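Local coordinates for penicillin-binding protein 2B (Streptococcus pneumoniae, PDB 2WAD) that forms the peptide cross-links between adjacent glycan strands of cell-wall peptidoglycan and is a target of beta-lactam antibiotics, at residues A[405-411]-A[431-437]; A[439-443]-A[594-600]; A[588-593]-A[611-615]. All coordinates share one frame; numbering follows the deposited sequence.

Contact 1 (A[405-411]-A[431-437]); sequences NQTLTDQ and SFPITAV
Asn405 reaches the start of helix 436-442 with its amide oxygen, which sits at the N-terminal end of the helix and receives two backbone N-H groups. The bond from Val437 N to Asn405 OD1 is 3.1 Å long and fairly straight, with the donor tilted 25° from the amide plane; the shorter one from Ala436 N is bent and weak. CG stands opposite the backbone N (chi1 -173°), which turns the amide toward the helix and lets ND2 rest on Val437 CG2 at 3.5 Å. A water joins Asn405 ND2, weakly, to Thr435 OG1, the N-cap hydroxyl. Gln406 follows with its carbonyl against Thr435 CA, while Tyr447 OH also binds that carbonyl. Thr407 CG2 lies alongside Pro433 CB at 3.8 Å. Leu408 and Ile434 then form a hydrogen-bonded antiparallel pair, with Leu408 N to Ile434 O and Ile434 N to Leu408 O both 2.9 Å. Thr409 faces Pro433 in the non-hydrogen-bonded position. At Asp410 the pairing resumes with Phe432, Asp410 N to Phe432 O measuring 2.8 Å, and the two side chains run side by side. Asp410 CB sits over one face of the Phe432 ring, 4.0 Å from its centroid, with the carboxylate stacked only 15° from the ring plane. Asp410 OD2 is held by Tyr425 OH and Ser444 OG, which anchor the carboxylate beyond the strand pair. Gln411 CB lies beside Ser431 OG at the far end of the pair. The whole is a two-stranded antiparallel ribbon in the transpeptidase domain, leading directly into an N-capped helix.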
loop_
_atom_site.group_PDB
_atom_site.type_symbol
_atom_site.label_atom_id
_atom_site.label_comp_id
_atom_site.label_asym_id
_atom_site.label_seq_id
_atom_site.Cartn_x
_atom_site.Cartn_y
_atom_site.Cartn_z
ATOM N N ASN A 405 -13.208 -19.341 32.035
ATOM C CA ASN A 405 -13.184 -20.480 31.133
ATOM C C ASN A 405 -14.463 -21.275 31.305
ATOM O O ASN A 405 -14.420 -22.471 31.631
ATOM C CB ASN A 405 -11.955 -21.354 31.400
ATOM C CG ASN A 405 -11.787 -22.475 30.372
ATOM O OD1 ASN A 405 -12.298 -22.400 29.249
ATOM N ND2 ASN A 405 -11.055 -23.517 30.753
ATOM N N GLN A 406 -15.576 -20.588 31.053
ATOM C CA GLN A 406 -16.933 -21.082 31.320
ATOM C C GLN A 406 -17.399 -22.254 30.452
ATOM O O GLN A 406 -17.124 -22.294 29.242
ATOM C CB GLN A 406 -17.941 -19.922 31.236
ATOM C CG GLN A 406 -19.382 -20.283 31.587
ATOM C CD GLN A 406 -20.293 -19.057 31.643
ATOM O OE1 GLN A 406 -19.836 -17.947 31.924
ATOM N NE2 GLN A 406 -21.582 -19.250 31.378
ATOM N N THR A 407 -18.117 -23.190 31.081
ATOM C CA THR A 407 -18.660 -24.362 30.406
ATOM C C THR A 407 -20.045 -24.100 29.839
ATOM O O THR A 407 -20.899 -23.538 30.500
ATOM C CB THR A 407 -18.745 -25.600 31.332
ATOM O OG1 THR A 407 -17.422 -26.040 31.667
ATOM C CG2 THR A 407 -19.499 -26.754 30.631
ATOM N N LEU A 408 -20.256 -24.500 28.592
ATOM C CA LEU A 408 -21.563 -24.410 27.982
ATOM C C LEU A 408 -21.827 -25.799 27.404
ATOM O O LEU A 408 -20.931 -26.645 27.364
ATOM C CB LEU A 408 -21.587 -23.346 26.870
ATOM C CG LEU A 408 -21.396 -21.851 27.172
ATOM C CD1 LEU A 408 -21.473 -20.978 25.902
ATOM C CD2 LEU A 408 -22.398 -21.345 28.160
ATOM N N THR A 409 -23.053 -26.037 26.961
ATOM C CA THR A 409 -23.368 -27.286 26.296
ATOM C C THR A 409 -23.188 -27.081 24.793
ATOM O O THR A 409 -23.809 -26.205 24.178
ATOM C CB THR A 409 -24.822 -27.723 26.591
ATOM O OG1 THR A 409 -24.996 -27.816 28.008
ATOM C CG2 THR A 409 -25.154 -29.075 25.941
ATOM N N ASP A 410 -22.337 -27.912 24.210
ATOM C CA ASP A 410 -22.288 -28.039 22.765
ATOM C C ASP A 410 -23.496 -28.879 22.350
ATOM O O ASP A 410 -23.616 -30.041 22.747
ATOM C CB ASP A 410 -20.981 -28.713 22.345
ATOM C CG ASP A 410 -20.712 -28.575 20.868
ATOM O OD1 ASP A 410 -21.536 -29.021 20.040
ATOM O OD2 ASP A 410 -19.661 -27.989 20.534
ATOM N N GLN A 411 -24.385 -28.264 21.573
ATOM C CA GLN A 411 -25.617 -28.875 21.065
ATOM C C GLN A 411 -25.971 -28.130 19.779
ATOM O O GLN A 411 -25.492 -27.009 19.558
ATOM C CB GLN A 411 -26.749 -28.687 22.090
ATOM C CG GLN A 411 -26.881 -27.220 22.514
ATOM C CD GLN A 411 -27.795 -27.007 23.707
ATOM O OE1 GLN A 411 -28.836 -27.648 23.808
ATOM N NE2 GLN A 411 -27.408 -26.110 24.617
ATOM N N SER A 431 -24.586 -34.343 22.388
ATOM C CA SER A 431 -24.408 -33.091 23.129
ATOM C C SER A 431 -23.485 -33.320 24.320
ATOM O O SER A 431 -23.492 -34.385 24.940
ATOM C CB SER A 431 -25.757 -32.592 23.649
ATOM O OG SER A 431 -26.578 -32.278 22.544
ATOM N N PHE A 432 -22.678 -32.319 24.641
ATOM C CA PHE A 432 -21.676 -32.512 25.670
ATOM C C PHE A 432 -21.180 -31.170 26.190
ATOM O O PHE A 432 -21.260 -30.151 25.505
ATOM C CB PHE A 432 -20.510 -33.369 25.140
ATOM C CG PHE A 432 -19.849 -32.801 23.922
ATOM C CD1 PHE A 432 -20.248 -33.199 22.650
ATOM C CD2 PHE A 432 -18.848 -31.843 24.042
ATOM C CE1 PHE A 432 -19.661 -32.658 21.507
ATOM C CE2 PHE A 432 -18.248 -31.297 22.906
ATOM C CZ PHE A 432 -18.673 -31.695 21.632
ATOM N N PRO A 433 -20.670 -31.168 27.425
ATOM C CA PRO A 433 -20.104 -29.963 28.010
ATOM C C PRO A 433 -18.783 -29.598 27.339
ATOM O O PRO A 433 -18.046 -30.488 26.891
ATOM C CB PRO A 433 -19.902 -30.337 29.480
ATOM C CG PRO A 433 -19.776 -31.833 29.478
ATOM C CD PRO A 433 -20.528 -32.355 28.284
ATOM N N ILE A 434 -18.527 -28.292 27.249
ATOM C CA ILE A 434 -17.363 -27.736 26.567
ATOM C C ILE A 434 -16.956 -26.401 27.220
ATOM O O ILE A 434 -17.783 -25.515 27.421
ATOM C CB ILE A 434 -17.650 -27.614 25.032
ATOM C CG1 ILE A 434 -16.359 -27.438 24.252
ATOM C CG2 ILE A 434 -18.608 -26.470 24.689
ATOM C CD1 ILE A 434 -16.552 -27.511 22.735
ATOM N N THR A 435 -15.685 -26.279 27.593
ATOM C CA THR A 435 -15.106 -25.037 28.098
ATOM C C THR A 435 -14.678 -24.100 26.968
ATOM O O THR A 435 -14.792 -24.417 25.783
ATOM C CB THR A 435 -13.846 -25.303 28.950
ATOM O OG1 THR A 435 -12.804 -25.859 28.128
ATOM C CG2 THR A 435 -14.143 -26.215 30.161
ATOM N N ALA A 436 -14.178 -22.925 27.333
ATOM C CA ALA A 436 -13.831 -21.932 26.316
ATOM C C ALA A 436 -12.587 -22.414 25.551
ATOM O O ALA A 436 -12.509 -22.298 24.325
ATOM C CB ALA A 436 -13.620 -20.569 26.954
ATOM N N VAL A 437 -11.656 -23.009 26.286
ATOM C CA VAL A 437 -10.431 -23.584 25.724
ATOM C C VAL A 437 -10.778 -24.664 24.695
ATOM O O VAL A 437 -10.206 -24.679 23.611
ATOM C CB VAL A 437 -9.562 -24.192 26.837
ATOM C CG1 VAL A 437 -8.335 -24.920 26.261
ATOM C CG2 VAL A 437 -9.140 -23.135 27.880
HETATM O O HOH W 1 -10.442 -26.561 29.531
#

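Contact 2 (A[439-443]-A[594-600]). Unlike the reference sequence in segment 594-600: Pro597 (reference Gly).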
loop_
_atom_site.group_PDB
_atom_site.type_symbol
_atom_site.label_atom_id
_atom_site.label_comp_id
_atom_site.label_asym_id
_atom_site.label_seq_id
_atom_site.Cartn_x
_atom_site.Cartn_y
_atom_site.Cartn_z
ATOM N N ALA A 439 -13.821 -25.212 23.261
ATOM C CA ALA A 439 -14.480 -24.532 22.158
ATOM C C ALA A 439 -13.510 -24.093 21.066
ATOM O O ALA A 439 -13.787 -24.224 19.879
ATOM C CB ALA A 439 -15.317 -23.342 22.644
ATOM N N LEU A 440 -12.373 -23.553 21.460
ATOM C CA LEU A 440 -11.364 -23.174 20.469
ATOM C C LEU A 440 -10.693 -24.415 19.868
ATOM O O LEU A 440 -10.535 -24.514 18.639
ATOM C CB LEU A 440 -10.352 -22.202 21.083
ATOM C CG LEU A 440 -10.874 -20.775 21.338
ATOM C CD1 LEU A 440 -9.930 -19.926 22.164
ATOM C CD2 LEU A 440 -11.171 -20.032 20.046
ATOM N N GLU A 441 -10.347 -25.370 20.735
ATOM C CA GLU A 441 -9.680 -26.613 20.304
ATOM C C GLU A 441 -10.470 -27.377 19.242
ATOM O O GLU A 441 -9.881 -27.830 18.246
ATOM C CB GLU A 441 -9.346 -27.530 21.483
ATOM C CG GLU A 441 -8.674 -28.842 21.089
ATOM C CD GLU A 441 -8.322 -29.726 22.297
ATOM O OE1 GLU A 441 -8.564 -29.314 23.451
ATOM O OE2 GLU A 441 -7.794 -30.843 22.091
ATOM N N TYR A 442 -11.792 -27.450 19.438
ATOM C CA TYR A 442 -12.703 -28.179 18.555
ATOM C C TYR A 442 -13.382 -27.350 17.471
ATOM O O TYR A 442 -14.016 -27.892 16.555
ATOM C CB TYR A 442 -13.810 -28.856 19.360
ATOM C CG TYR A 442 -13.373 -29.640 20.566
ATOM C CD1 TYR A 442 -12.087 -30.164 20.670
ATOM C CD2 TYR A 442 -14.265 -29.876 21.608
ATOM C CE1 TYR A 442 -11.697 -30.883 21.803
ATOM C CE2 TYR A 442 -13.888 -30.602 22.727
ATOM C CZ TYR A 442 -12.606 -31.093 22.830
ATOM O OH TYR A 442 -12.262 -31.801 23.972
ATOM N N SER A 443 -13.238 -26.033 17.571
ATOM C CA SER A 443 -13.915 -25.113 16.664
ATOM C C SER A 443 -15.427 -25.237 16.788
ATOM O O SER A 443 -16.132 -25.368 15.793
ATOM C CB SER A 443 -13.453 -25.283 15.209
ATOM O OG SER A 443 -13.658 -24.085 14.452
ATOM N N GLY A 594 -3.430 -30.847 21.044
ATOM C CA GLY A 594 -4.453 -31.681 21.678
ATOM C C GLY A 594 -4.484 -33.140 21.239
ATOM O O GLY A 594 -3.930 -33.508 20.209
ATOM N N THR A 595 -5.175 -33.976 22.005
ATOM C CA THR A 595 -5.221 -35.406 21.694
ATOM C C THR A 595 -6.638 -35.955 21.623
ATOM O O THR A 595 -6.851 -37.157 21.791
ATOM C CB THR A 595 -4.453 -36.221 22.734
ATOM O OG1 THR A 595 -5.029 -35.977 24.025
ATOM C CG2 THR A 595 -2.959 -35.822 22.745
ATOM N N SER A 596 -7.599 -35.079 21.346
ATOM C CA SER A 596 -8.996 -35.489 21.208
ATOM C C SER A 596 -9.284 -35.857 19.746
ATOM O O SER A 596 -8.652 -35.347 18.818
ATOM C CB SER A 596 -9.905 -34.355 21.704
ATOM O OG SER A 596 -11.257 -34.484 21.278
ATOM N N PRO A 597 -10.255 -36.747 19.524
ATOM C CA PRO A 597 -10.717 -36.910 18.146
ATOM C C PRO A 597 -11.247 -35.600 17.527
ATOM O O PRO A 597 -11.384 -35.515 16.297
ATOM C CB PRO A 597 -11.817 -37.973 18.235
ATOM C CG PRO A 597 -11.886 -38.400 19.681
ATOM C CD PRO A 597 -10.952 -37.597 20.509
ATOM N N LEU A 598 -11.489 -34.578 18.352
ATOM C CA LEU A 598 -12.028 -33.306 17.858
ATOM C C LEU A 598 -10.976 -32.209 17.749
ATOM O O LEU A 598 -11.288 -31.091 17.339
ATOM C CB LEU A 598 -13.213 -32.804 18.711
ATOM C CG LEU A 598 -14.404 -33.756 18.774
ATOM C CD1 LEU A 598 -15.477 -33.254 19.735
ATOM C CD2 LEU A 598 -14.974 -34.009 17.387
ATOM N N THR A 599 -9.748 -32.509 18.155
ATOM C CA THR A 599 -8.666 -31.566 17.988
ATOM C C THR A 599 -8.502 -31.248 16.504
ATOM O O THR A 599 -8.372 -32.157 15.672
ATOM C CB THR A 599 -7.357 -32.130 18.536
ATOM O OG1 THR A 599 -7.463 -32.238 19.962
ATOM C CG2 THR A 599 -6.195 -31.179 18.182
ATOM N N THR A 600 -8.508 -29.959 16.172
ATOM C CA THR A 600 -8.589 -29.557 14.775
ATOM C C THR A 600 -7.243 -29.219 14.134
ATOM O O THR A 600 -7.145 -29.150 12.907
ATOM C CB THR A 600 -9.498 -28.319 14.593
ATOM O OG1 THR A 600 -9.045 -27.267 15.460
ATOM C CG2 THR A 600 -10.978 -28.668 14.898
HETATM O O HOH W 2 -9.634 -24.857 15.727
HETATM O O HOH W 3 -6.809 -32.462 23.894
#
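A Schellman motif ends helix 436-442 at Ser443, probably the serine of the second active-site motif of penicillin-binding proteins, and the loop 594-600 packs against this last turn. Glu441 and Tyr442 make most of the contact. With CG opposite the backbone N (chi1 179°) and the chain fully extended, Glu441 carries its carboxylate into the loop, where Thr599 OG1 donates to Glu441 OE2 over 2.6 Å, on the anti lone pair. Water bridges the same OE2 to Thr595 N. Thr599 OG1 in turn accepts from Ser596 N at 3.2 Å, so one hydroxyl links the carboxylate to the type I turn 596-599; within that turn Ser596 OG takes Leu598 N in an ST turn. Tyr442 crosses Leu598 at about a right angle and presents a ring face to Leu598 CB, 3.9 Å from the ring centroid. Farther along, Thr600 N gives a hydrogen bond to Glu441 O at 3.3 Å, nearly in line with the carbonyl, and Thr600 CG2 touches Tyr442 O. Ser443 OG points into the active site, bonding to Lys615 NZ and Ser386 OG. Carboxylate, turn hydroxyl and backbone N-H thus form a chain of hydrogen bonds that fixes the loop to the helix end, and the negative charge on Glu441, if present, would strengthen the hydrogen bonds from Thr599 and the water.

Contact 3 (A[588-593]-A[611-615]); sequences FYQVSH and SISGK. Unlike the reference sequence in segment 588-593: Ser592 (reference Ala).
Phe588 places its ring by a chi1 of -82°, CG opposite the carbonyl carbon, and Lys615 CB comes over one face of that ring, 3.9 Å from the centroid. The two side chains cross at about a right angle. Ser592, a residue that differs from the reference sequence, has OG between its backbone N and carbonyl carbon (chi1 57°), directed at the carbonyl of Ile612, just ahead of the strand, where it donates to Ile612 O over 2.6 Å. Helix 588-593 runs perpendicular to strand 613-615, and their backbones join directly: Gly614 N gives a straight bond (163° at the hydrogen) to Phe588 O, 3.0 Å away, although it approaches from above the carbonyl plane. Gly614 O in turn is covered by Val591, whose CB lies 3.3 Å from it, and Val591 CG2 meets Lys615 CD. At the other end, His593 brings CE1 edge-on to Ile612 O at 3.2 Å. Its ND1 is committed within the helix, to Tyr589 O at 2.9 Å, while Tyr589 CE1 sits over the centre of the imidazole face; the bond and the tyrosine carbon over the face probably limit the ring's rotation. Ser611 OG and Ser613 OG both turn to Thr640 OG1. The bends of Lys615 beyond CG lead NZ away toward Ser443. Phe588, Val591 and the Gly614 hydrogen bond thus place the base of Lys615 and its strand. Lys615 is probably the lysine of the K(T/S)G motif, and its amine lies near Ser386, whose backbone O it bonds weakly.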
loop_
_atom_site.group_PDB
_atom_site.type_symbol
_atom_site.label_atom_id
_atom_site.label_comp_id
_atom_site.label_asym_id
_atom_site.label_seq_id
_atom_site.Cartn_x
_atom_site.Cartn_y
_atom_site.Cartn_z
ATOM N N PHE A 588 -5.563 -21.836 21.680
ATOM C CA PHE A 588 -4.728 -21.885 20.468
ATOM C C PHE A 588 -3.613 -22.920 20.613
ATOM O O PHE A 588 -3.121 -23.488 19.631
ATOM C CB PHE A 588 -4.119 -20.514 20.118
ATOM C CG PHE A 588 -5.042 -19.595 19.357
ATOM C CD1 PHE A 588 -6.405 -19.564 19.621
ATOM C CD2 PHE A 588 -4.546 -18.750 18.368
ATOM C CE1 PHE A 588 -7.267 -18.701 18.935
ATOM C CE2 PHE A 588 -5.412 -17.896 17.659
ATOM C CZ PHE A 588 -6.771 -17.882 17.955
ATOM N N TYR A 589 -3.186 -23.155 21.844
ATOM C CA TYR A 589 -2.113 -24.119 22.059
ATOM C C TYR A 589 -2.625 -25.551 21.902
ATOM O O TYR A 589 -1.965 -26.382 21.289
ATOM C CB TYR A 589 -1.474 -23.943 23.440
ATOM C CG TYR A 589 -0.431 -25.009 23.743
ATOM C CD1 TYR A 589 0.895 -24.867 23.327
ATOM C CD2 TYR A 589 -0.781 -26.172 24.427
ATOM C CE1 TYR A 589 1.834 -25.838 23.587
ATOM C CE2 TYR A 589 0.159 -27.150 24.700
ATOM C CZ TYR A 589 1.464 -26.964 24.283
ATOM O OH TYR A 589 2.423 -27.907 24.532
ATOM N N GLN A 590 -3.813 -25.822 22.438
ATOM C CA GLN A 590 -4.464 -27.123 22.325
ATOM C C GLN A 590 -4.996 -27.440 20.919
ATOM O O GLN A 590 -5.171 -28.604 20.568
ATOM C CB GLN A 590 -5.561 -27.251 23.402
ATOM C CG GLN A 590 -5.011 -27.314 24.862
ATOM C CD GLN A 590 -6.048 -27.679 25.937
ATOM O OE1 GLN A 590 -7.126 -28.221 25.660
ATOM N NE2 GLN A 590 -5.722 -27.352 27.183
ATOM N N VAL A 591 -5.278 -26.419 20.118
ATOM C CA VAL A 591 -5.660 -26.614 18.726
ATOM C C VAL A 591 -4.538 -27.393 18.036
ATOM O O VAL A 591 -4.796 -28.198 17.135
ATOM C CB VAL A 591 -5.801 -25.245 17.999
ATOM C CG1 VAL A 591 -5.732 -25.407 16.483
ATOM C CG2 VAL A 591 -7.094 -24.542 18.407
ATOM N N SER A 592 -3.297 -27.134 18.444
ATOM C CA SER A 592 -2.145 -27.721 17.764
ATOM C C SER A 592 -1.462 -28.842 18.553
ATOM O O SER A 592 -0.597 -29.510 18.004
ATOM C CB SER A 592 -1.102 -26.671 17.399
ATOM O OG SER A 592 -0.677 -25.974 18.556
ATOM N N HIS A 593 -1.836 -29.044 19.816
ATOM C CA HIS A 593 -1.166 -30.014 20.686
ATOM C C HIS A 593 -2.133 -31.019 21.297
ATOM O O HIS A 593 -1.702 -31.936 21.997
ATOM C CB HIS A 593 -0.342 -29.342 21.794
ATOM C CG HIS A 593 0.834 -28.552 21.284
ATOM N ND1 HIS A 593 0.712 -27.294 20.727
ATOM C CD2 HIS A 593 2.155 -28.841 21.265
ATOM C CE1 HIS A 593 1.906 -26.852 20.374
ATOM N NE2 HIS A 593 2.797 -27.776 20.678
ATOM N N SER A 611 7.564 -24.604 18.823
ATOM C CA SER A 611 6.199 -24.766 19.298
ATOM C C SER A 611 5.282 -23.706 18.675
ATOM O O SER A 611 5.527 -22.512 18.803
ATOM C CB SER A 611 6.172 -24.649 20.818
ATOM O OG SER A 611 4.834 -24.702 21.291
ATOM N N ILE A 612 4.227 -24.169 18.015
ATOM C CA ILE A 612 3.284 -23.353 17.267
ATOM C C ILE A 612 1.904 -23.418 17.926
ATOM O O ILE A 612 1.434 -24.508 18.293
ATOM C CB ILE A 612 3.173 -23.868 15.808
ATOM C CG1 ILE A 612 4.525 -23.708 15.107
ATOM C CG2 ILE A 612 2.091 -23.095 15.065
ATOM C CD1 ILE A 612 4.547 -24.104 13.683
ATOM N N SER A 613 1.286 -22.248 18.092
ATOM C CA SER A 613 -0.101 -22.126 18.539
ATOM C C SER A 613 -0.917 -21.499 17.404
ATOM O O SER A 613 -0.397 -20.704 16.618
ATOM C CB SER A 613 -0.160 -21.245 19.786
ATOM O OG SER A 613 0.618 -21.791 20.840
ATOM N N GLY A 614 -2.183 -21.861 17.266
ATOM C CA GLY A 614 -2.929 -21.316 16.148
ATOM C C GLY A 614 -4.402 -21.663 16.173
ATOM O O GLY A 614 -4.918 -22.151 17.187
ATOM N N LYS A 615 -5.068 -21.444 15.040
ATOM C CA LYS A 615 -6.512 -21.714 14.935
ATOM C C LYS A 615 -6.828 -21.933 13.453
ATOM O O LYS A 615 -6.324 -21.218 12.597
ATOM C CB LYS A 615 -7.304 -20.520 15.510
ATOM C CG LYS A 615 -8.823 -20.630 15.466
ATOM C CD LYS A 615 -9.304 -21.704 16.429
ATOM C CE LYS A 615 -10.793 -21.999 16.276
ATOM N NZ LYS A 615 -11.121 -22.732 14.991
#

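From the N terminus, contact 1 closes a loop of 19 residues that has neither helix nor strand, between 405-411 and 431-437. Its second segment runs into helix 436-442, whose end opens contact 2 in series with contact 1. Contact 2 spans 150 residues to reach 594-600, and contact 3 crosses it: 588-593 precedes that loop and 611-615 follows it. Ile434 packs on Tyr442 and Phe432 on Leu598, joining contacts 1 and 2. Between contacts 2 and 3, Leu440 O against Val591 CG2 ties the helix end to helix 578-593, while Ser443 and Lys615 tie it to the edge strand 613-616 beside Ser386.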